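Local coordinates for transcobalamin-1 (Homo sapiens, PDB 4KKI), which binds vitamin B12 and related corrinoids with extremely high affinity and protects the vitamin from stomach acid during its transport, at residues L100-Y114 with F299-A311. Residues are numbered along the deposited sequence; the frame is centred on the assembly and turned at random.
Sequences LALGVCRNAEENLIY and FLDINKDSSCVSA
Ile302 and Leu100 meet at the tightly packed end of this contact, their side chains crossing at about a right angle with Ile302 CD1 3.8 Å from Leu100 CD2. With Ile302 CG1 anti to its carbonyl carbon (chi1 -66°), the CD1 end is carried to the leucine, while CG2 presses on the backbone, 3.7 Å from Val104 CA and also against Gly103 O. Leu63 of helix 55-63 touches Ile302 too, and Ala153 and Leu156 of helix 144-156 touch Leu100. Backbone contacts continue the seam: Asn303 N gives a weak hydrogen bond to Val104 O, and Cys105 CA points a nearly straight C-H (173°) at Asn303 O, 3.4 Å away. Next comes the disulfide, Cys105 SG to Cys308 SG at 2.0 Å with a torsion of 75° about the S-S bond. It ties the turn after helix 92-102, part of the alpha6-alpha6 helical barrel of the N-terminal domain, to the chain just before the flexible linker that leads to the beta domain. Glu110 reaches Lys304 with an extended side chain, OE1 lying 2.8 Å from Lys304 O; two acceptors this close would be easier to reconcile if the carboxyl group were protonated. An alanine in place of Glu110 lacks the carboxyl group, and its loss is likely to open a gap beside Lys304 CB, where OE1 sits at 3.4 Å, and to leave Lys304 O without this neighbour. Toward solvent the contact thins: Arg106 brings CB within 3.3 Å of Ser306 N, but its guanidinium leads away, and residues 306-308 are poorly ordered despite the covalent link.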
ATOM      1  N   LEU A 100       8.731   5.193   9.995  1.00 41.94           N
ATOM      2  CA  LEU A 100       8.089   4.053  10.641  1.00 44.55           C
ATOM      3  C   LEU A 100       9.045   2.870  10.735  1.00 47.36           C
ATOM      4  O   LEU A 100       9.175   2.255  11.790  1.00 52.84           O
ATOM      5  CB  LEU A 100       6.816   3.643   9.900  1.00 31.69           C
ATOM      6  CG  LEU A 100       5.657   4.643   9.905  1.00 44.15           C
ATOM      7  CD1 LEU A 100       4.529   4.147   9.010  1.00 42.21           C
ATOM      8  CD2 LEU A 100       5.154   4.899  11.319  1.00 40.00           C
ATOM      9  N   ALA A 101       9.714   2.566   9.627  1.00 39.82           N
ATOM     10  CA  ALA A 101      10.670   1.463   9.589  1.00 44.25           C
ATOM     11  C   ALA A 101      11.844   1.674  10.548  1.00 48.56           C
ATOM     12  O   ALA A 101      12.322   0.727  11.167  1.00 52.41           O
ATOM     13  CB  ALA A 101      11.178   1.251   8.171  1.00 34.39           C
ATOM     14  N   LEU A 102      12.301   2.916  10.671  1.00 46.49           N
ATOM     15  CA  LEU A 102      13.445   3.219  11.525  1.00 47.70           C
ATOM     16  C   LEU A 102      13.072   3.251  13.005  1.00 41.48           C
ATOM     17  O   LEU A 102      13.938   3.142  13.871  1.00 50.13           O
ATOM     18  CB  LEU A 102      14.088   4.552  11.125  1.00 47.78           C
ATOM     19  CG  LEU A 102      14.919   4.581   9.840  1.00 50.95           C
ATOM     20  CD1 LEU A 102      15.304   6.009   9.482  1.00 40.56           C
ATOM     21  CD2 LEU A 102      16.162   3.710   9.980  1.00 45.94           C
ATOM     22  N   GLY A 103      11.784   3.397  13.294  1.00 43.39           N
ATOM     23  CA  GLY A 103      11.348   3.579  14.664  1.00 50.24           C
ATOM     24  C   GLY A 103      10.305   2.602  15.166  1.00 58.61           C
ATOM     25  O   GLY A 103       9.529   2.943  16.060  1.00 68.86           O
ATOM     26  N   VAL A 104      10.279   1.398  14.598  1.00 54.53           N
ATOM     27  CA  VAL A 104       9.370   0.348  15.060  1.00 57.72           C
ATOM     28  C   VAL A 104       9.622   0.100  16.541  1.00 63.35           C
ATOM     29  O   VAL A 104       8.692  -0.073  17.332  1.00 65.05           O
ATOM     30  CB  VAL A 104       9.576  -0.971  14.288  1.00 53.97           C
ATOM     31  CG1 VAL A 104       8.619  -2.042  14.790  1.00 48.56           C
ATOM     32  CG2 VAL A 104       9.390  -0.754  12.801  1.00 57.21           C
ATOM     33  N   CYS A 105      10.900   0.098  16.902  1.00 57.06           N
ATOM     34  CA  CYS A 105      11.328  -0.020  18.287  1.00 62.87           C
ATOM     35  C   CYS A 105      12.638   0.740  18.471  1.00 65.71           C
ATOM     36  O   CYS A 105      13.301   1.094  17.494  1.00 66.75           O
ATOM     37  CB  CYS A 105      11.499  -1.491  18.663  1.00 61.49           C
ATOM     38  SG  CYS A 105      12.343  -2.480  17.407  1.00 82.53           S
ATOM     39  N   ARG A 106      13.011   0.994  19.719  1.00 71.71           N
ATOM     40  CA  ARG A 106      14.221   1.761  19.996  1.00 78.40           C
ATOM     41  C   ARG A 106      15.486   0.978  19.667  1.00 79.27           C
ATOM     42  O   ARG A 106      15.725  -0.100  20.212  1.00 84.43           O
ATOM     43  CB  ARG A 106      14.253   2.224  21.452  1.00 85.12           C
ATOM     44  CG  ARG A 106      15.512   2.978  21.840  1.00 93.69           C
ATOM     45  CD  ARG A 106      15.214   4.435  22.146  1.00100.74           C
ATOM     46  NE  ARG A 106      16.400   5.137  22.626  1.00113.00           N
ATOM     47  CZ  ARG A 106      16.798   5.147  23.894  1.00119.95           C
ATOM     48  NH1 ARG A 106      16.102   4.492  24.815  1.00122.72           N
ATOM     49  NH2 ARG A 106      17.891   5.811  24.244  1.00120.81           N
ATOM     50  N   ASN A 107      16.291   1.531  18.765  1.00 74.21           N
ATOM     51  CA  ASN A 107      17.597   0.969  18.452  1.00 76.46           C
ATOM     52  C   ASN A 107      18.542   2.056  17.959  1.00 80.49           C
ATOM     53  O   ASN A 107      18.186   3.235  17.946  1.00 83.81           O
ATOM     54  CB  ASN A 107      17.480  -0.151  17.417  1.00 74.06           C
ATOM     55  CG  ASN A 107      17.033   0.349  16.059  1.00 75.65           C
ATOM     56  OD1 ASN A 107      16.369   1.379  15.952  1.00 93.70           O
ATOM     57  ND2 ASN A 107      17.392  -0.385  15.013  1.00 72.71           N
ATOM     58  N   ALA A 108      19.745   1.662  17.559  1.00 82.17           N
ATOM     59  CA  ALA A 108      20.742   2.623  17.101  1.00 82.82           C
ATOM     60  C   ALA A 108      20.315   3.309  15.805  1.00 81.41           C
ATOM     61  O   ALA A 108      20.604   4.486  15.592  1.00 82.83           O
ATOM     62  CB  ALA A 108      22.097   1.947  16.930  1.00 73.07           C
ATOM     63  N   GLU A 109      19.619   2.569  14.947  1.00 75.67           N
ATOM     64  CA  GLU A 109      19.192   3.093  13.653  1.00 78.34           C
ATOM     65  C   GLU A 109      18.076   4.128  13.793  1.00 68.77           C
ATOM     66  O   GLU A 109      17.846   4.930  12.888  1.00 59.48           O
ATOM     67  CB  GLU A 109      18.758   1.958  12.720  1.00 85.03           C
ATOM     68  CG  GLU A 109      19.905   1.112  12.170  1.00 93.71           C
ATOM     69  CD  GLU A 109      20.509   0.177  13.205  1.00 93.65           C
ATOM     70  OE1 GLU A 109      21.660  -0.267  13.005  1.00 81.99           O
ATOM     71  OE2 GLU A 109      19.832  -0.119  14.212  1.00 97.76           O
ATOM     72  N   GLU A 110      17.394   4.110  14.934  1.00 67.05           N
ATOM     73  CA  GLU A 110      16.317   5.055  15.202  1.00 60.26           C
ATOM     74  C   GLU A 110      16.849   6.482  15.321  1.00 62.72           C
ATOM     75  O   GLU A 110      16.118   7.447  15.094  1.00 57.72           O
ATOM     76  CB  GLU A 110      15.567   4.665  16.476  1.00 53.94           C
ATOM     77  CG  GLU A 110      14.252   5.401  16.668  1.00 63.93           C
ATOM     78  CD  GLU A 110      13.615   5.113  18.011  1.00 65.38           C
ATOM     79  OE1 GLU A 110      12.372   5.174  18.104  1.00 63.39           O
ATOM     80  OE2 GLU A 110      14.358   4.831  18.973  1.00 68.55           O
ATOM     81  N   ASN A 111      18.125   6.608  15.674  1.00 56.37           N
ATOM     82  CA  ASN A 111      18.777   7.909  15.753  1.00 59.81           C
ATOM     83  C   ASN A 111      18.780   8.658  14.424  1.00 63.72           C
ATOM     84  O   ASN A 111      18.822   9.888  14.402  1.00 69.77           O
ATOM     85  CB  ASN A 111      20.212   7.765  16.269  1.00 67.45           C
ATOM     86  CG  ASN A 111      20.285   7.700  17.783  1.00 75.02           C
ATOM     87  OD1 ASN A 111      20.076   6.645  18.382  1.00 78.69           O
ATOM     88  ND2 ASN A 111      20.589   8.831  18.409  1.00 84.77           N
ATOM     89  N   LEU A 112      18.732   7.914  13.322  1.00 53.97           N
ATOM     90  CA  LEU A 112      18.740   8.508  11.987  1.00 49.76           C
ATOM     91  C   LEU A 112      17.541   9.426  11.787  1.00 53.80           C
ATOM     92  O   LEU A 112      17.609  10.397  11.036  1.00 55.70           O
ATOM     93  CB  LEU A 112      18.757   7.428  10.901  1.00 57.05           C
ATOM     94  CG  LEU A 112      20.094   6.801  10.496  1.00 70.39           C
ATOM     95  CD1 LEU A 112      20.701   5.983  11.627  1.00 76.92           C
ATOM     96  CD2 LEU A 112      19.920   5.945   9.248  1.00 64.31           C
ATOM     97  N   ILE A 113      16.443   9.108  12.463  1.00 51.34           N
ATOM     98  CA  ILE A 113      15.242   9.928  12.400  1.00 54.50           C
ATOM     99  C   ILE A 113      15.516  11.317  12.955  1.00 52.94           C
ATOM    100  O   ILE A 113      15.130  12.324  12.363  1.00 64.95           O
ATOM    101  CB  ILE A 113      14.094   9.303  13.205  1.00 52.37           C
ATOM    102  CG1 ILE A 113      13.782   7.898  12.685  1.00 51.60           C
ATOM    103  CG2 ILE A 113      12.862  10.195  13.146  1.00 49.97           C
ATOM    104  CD1 ILE A 113      12.742   7.158  13.501  1.00 36.73           C
ATOM    105  N   TYR A 114      16.196  11.364  14.094  1.00 56.18           N
ATOM    106  CA  TYR A 114      16.429  12.627  14.780  1.00 58.35           C
ATOM    107  C   TYR A 114      17.721  13.302  14.330  1.00 49.03           C
ATOM    108  O   TYR A 114      17.859  14.520  14.438  1.00 65.59           O
ATOM    109  CB  TYR A 114      16.407  12.412  16.294  1.00 58.24           C
ATOM    110  CG  TYR A 114      15.163  11.688  16.756  1.00 62.61           C
ATOM    111  CD1 TYR A 114      13.944  12.351  16.840  1.00 66.21           C
ATOM    112  CD2 TYR A 114      15.200  10.340  17.087  1.00 58.40           C
ATOM    113  CE1 TYR A 114      12.800  11.695  17.254  1.00 61.87           C
ATOM    114  CE2 TYR A 114      14.061   9.675  17.502  1.00 63.83           C
ATOM    115  CZ  TYR A 114      12.865  10.358  17.583  1.00 65.54           C
ATOM    116  OH  TYR A 114      11.728   9.702  17.994  1.00 70.00           O
ATOM    117  N   PHE A 299       0.138  -1.435  12.482  1.00 41.12           N
ATOM    118  CA  PHE A 299       1.076  -0.318  12.536  1.00 32.44           C
ATOM    119  C   PHE A 299       1.042   0.410  13.882  1.00 45.94           C
ATOM    120  O   PHE A 299       1.969   1.146  14.214  1.00 44.65           O
ATOM    121  CB  PHE A 299       0.818   0.671  11.397  1.00 37.52           C
ATOM    122  CG  PHE A 299       1.336   0.212  10.060  1.00 32.95           C
ATOM    123  CD1 PHE A 299       2.072  -0.954   9.947  1.00 41.79           C
ATOM    124  CD2 PHE A 299       1.094   0.957   8.919  1.00 49.94           C
ATOM    125  CE1 PHE A 299       2.551  -1.374   8.720  1.00 50.54           C
ATOM    126  CE2 PHE A 299       1.574   0.546   7.688  1.00 50.48           C
ATOM    127  CZ  PHE A 299       2.304  -0.621   7.589  1.00 46.58           C
ATOM    128  N   LEU A 300      -0.019   0.204  14.656  1.00 41.15           N
ATOM    129  CA  LEU A 300      -0.149   0.866  15.952  1.00 44.22           C
ATOM    130  C   LEU A 300       0.676   0.193  17.046  1.00 43.90           C
ATOM    131  O   LEU A 300       0.776   0.705  18.161  1.00 45.60           O
ATOM    132  CB  LEU A 300      -1.614   0.946  16.377  1.00 42.25           C
ATOM    133  CG  LEU A 300      -2.518   1.769  15.460  1.00 50.81           C
ATOM    134  CD1 LEU A 300      -3.913   1.856  16.047  1.00 51.94           C
ATOM    135  CD2 LEU A 300      -1.937   3.155  15.233  1.00 48.26           C
ATOM    136  N   ASP A 301       1.268  -0.954  16.725  1.00 44.60           N
ATOM    137  CA  ASP A 301       2.126  -1.659  17.673  1.00 48.57           C
ATOM    138  C   ASP A 301       3.543  -1.098  17.663  1.00 50.99           C
ATOM    139  O   ASP A 301       4.428  -1.598  18.356  1.00 53.41           O
ATOM    140  CB  ASP A 301       2.143  -3.157  17.368  1.00 47.87           C
ATOM    141  CG  ASP A 301       0.803  -3.806  17.616  1.00 52.21           C
ATOM    142  OD1 ASP A 301       0.087  -3.347  18.529  1.00 48.88           O
ATOM    143  OD2 ASP A 301       0.461  -4.766  16.896  1.00 56.71           O
ATOM    144  N   ILE A 302       3.749  -0.054  16.867  1.00 49.15           N
ATOM    145  CA  ILE A 302       5.027   0.638  16.822  1.00 61.13           C
ATOM    146  C   ILE A 302       5.241   1.469  18.087  1.00 67.81           C
ATOM    147  O   ILE A 302       4.592   2.497  18.291  1.00 68.66           O
ATOM    148  CB  ILE A 302       5.129   1.539  15.578  1.00 59.15           C
ATOM    149  CG1 ILE A 302       5.148   0.682  14.310  1.00 55.25           C
ATOM    150  CG2 ILE A 302       6.371   2.409  15.646  1.00 70.72           C
ATOM    151  CD1 ILE A 302       5.133   1.479  13.023  1.00 52.42           C
ATOM    152  N   ASN A 303       6.141   1.000  18.945  1.00 64.98           N
ATOM    153  CA  ASN A 303       6.492   1.717  20.163  1.00 71.72           C
ATOM    154  C   ASN A 303       7.903   2.280  20.026  1.00 84.68           C
ATOM    155  O   ASN A 303       8.888   1.549  20.153  1.00 89.81           O
ATOM    156  CB  ASN A 303       6.394   0.786  21.374  1.00 79.00           C
ATOM    157  CG  ASN A 303       6.380   1.535  22.699  1.00 90.74           C
ATOM    158  OD1 ASN A 303       6.838   2.674  22.790  1.00 92.65           O
ATOM    159  ND2 ASN A 303       5.854   0.890  23.735  1.00 94.04           N
ATOM    160  N   LYS A 304       7.997   3.578  19.756  1.00 81.23           N
ATOM    161  CA  LYS A 304       9.284   4.220  19.503  1.00 82.78           C
ATOM    162  C   LYS A 304      10.191   4.205  20.732  1.00 92.73           C
ATOM    163  O   LYS A 304      11.415   4.276  20.608  1.00 89.74           O
ATOM    164  CB  LYS A 304       9.087   5.655  19.004  1.00 79.40           C
ATOM    165  CG  LYS A 304       8.645   6.643  20.070  1.00 76.62           C
ATOM    166  CD  LYS A 304       8.393   8.017  19.471  1.00 79.95           C
ATOM    167  CE  LYS A 304       8.367   9.089  20.545  1.00 83.15           C
ATOM    168  NZ  LYS A 304       9.691   9.222  21.215  1.00 84.51           N
ATOM    169  N   ASP A 305       9.590   4.106  21.913  1.00109.04           N
ATOM    170  CA  ASP A 305      10.353   4.052  23.155  1.00117.69           C
ATOM    171  C   ASP A 305      10.561   2.616  23.631  1.00121.75           C
ATOM    172  O   ASP A 305      10.125   2.237  24.720  1.00123.19           O
ATOM    173  CB  ASP A 305       9.689   4.902  24.242  1.00119.49           C
ATOM    174  CG  ASP A 305       9.738   6.387  23.930  1.00116.77           C
ATOM    175  OD1 ASP A 305      10.787   7.016  24.187  1.00121.07           O
ATOM    176  OD2 ASP A 305       8.729   6.927  23.430  1.00110.52           O
ATOM    177  N   SER A 306      11.213   1.828  22.778  1.00127.25           N
ATOM    178  CA  SER A 306      11.703   0.482  23.094  1.00131.31           C
ATOM    179  C   SER A 306      10.669  -0.645  23.103  1.00133.25           C
ATOM    180  O   SER A 306       9.671  -0.603  23.823  1.00132.73           O
ATOM    181  CB  SER A 306      12.536   0.470  24.383  1.00134.79           C
ATOM    182  OG  SER A 306      13.145  -0.794  24.579  1.00135.81           O
ATOM    183  N   SER A 307      10.942  -1.648  22.275  1.00134.17           N
ATOM    184  CA  SER A 307      10.214  -2.909  22.253  1.00130.75           C
ATOM    185  C   SER A 307      11.139  -3.915  21.585  1.00137.20           C
ATOM    186  O   SER A 307      10.814  -5.096  21.453  1.00135.18           O
ATOM    187  CB  SER A 307       8.914  -2.783  21.459  1.00122.25           C
ATOM    188  OG  SER A 307       7.996  -1.922  22.108  1.00119.37           O
ATOM    189  N   CYS A 308      12.304  -3.420  21.172  1.00147.76           N
ATOM    190  CA  CYS A 308      13.276  -4.198  20.411  1.00155.09           C
ATOM    191  C   CYS A 308      13.840  -5.379  21.187  1.00158.29           C
ATOM    192  O   CYS A 308      14.733  -5.220  22.019  1.00160.87           O
ATOM    193  CB  CYS A 308      14.428  -3.304  19.932  1.00156.85           C
ATOM    194  SG  CYS A 308      14.099  -2.357  18.424  1.00111.33           S
ATOM    195  N   VAL A 309      13.311  -6.564  20.905  1.00154.05           N
ATOM    196  CA  VAL A 309      13.883  -7.793  21.429  1.00148.36           C
ATOM    197  C   VAL A 309      15.038  -8.196  20.520  1.00153.86           C
ATOM    198  O   VAL A 309      14.820  -8.668  19.405  1.00158.01           O
ATOM    199  CB  VAL A 309      12.841  -8.923  21.477  1.00136.18           C
ATOM    200  CG1 VAL A 309      13.431 -10.160  22.138  1.00134.71           C
ATOM    201  CG2 VAL A 309      11.593  -8.465  22.213  1.00129.94           C
ATOM    202  N   SER A 310      16.264  -7.990  20.997  1.00153.79           N
ATOM    203  CA  SER A 310      17.465  -8.234  20.201  1.00151.54           C
ATOM    204  C   SER A 310      17.563  -9.674  19.701  1.00156.18           C
ATOM    205  O   SER A 310      18.061  -9.927  18.603  1.00157.61           O
ATOM    206  CB  SER A 310      18.721  -7.861  20.994  1.00145.31           C
ATOM    207  OG  SER A 310      18.737  -6.479  21.306  1.00137.48           O
ATOM    208  N   ALA A 311      17.088 -10.615  20.511  1.00155.42           N
ATOM    209  CA  ALA A 311      17.061 -12.020  20.121  1.00149.31           C
ATOM    210  C   ALA A 311      15.682 -12.393  19.586  1.00139.31           C
ATOM    211  O   ALA A 311      14.781 -12.730  20.353  1.00142.46           O
ATOM    212  CB  ALA A 311      17.435 -12.906  21.298  1.00150.67           C
TER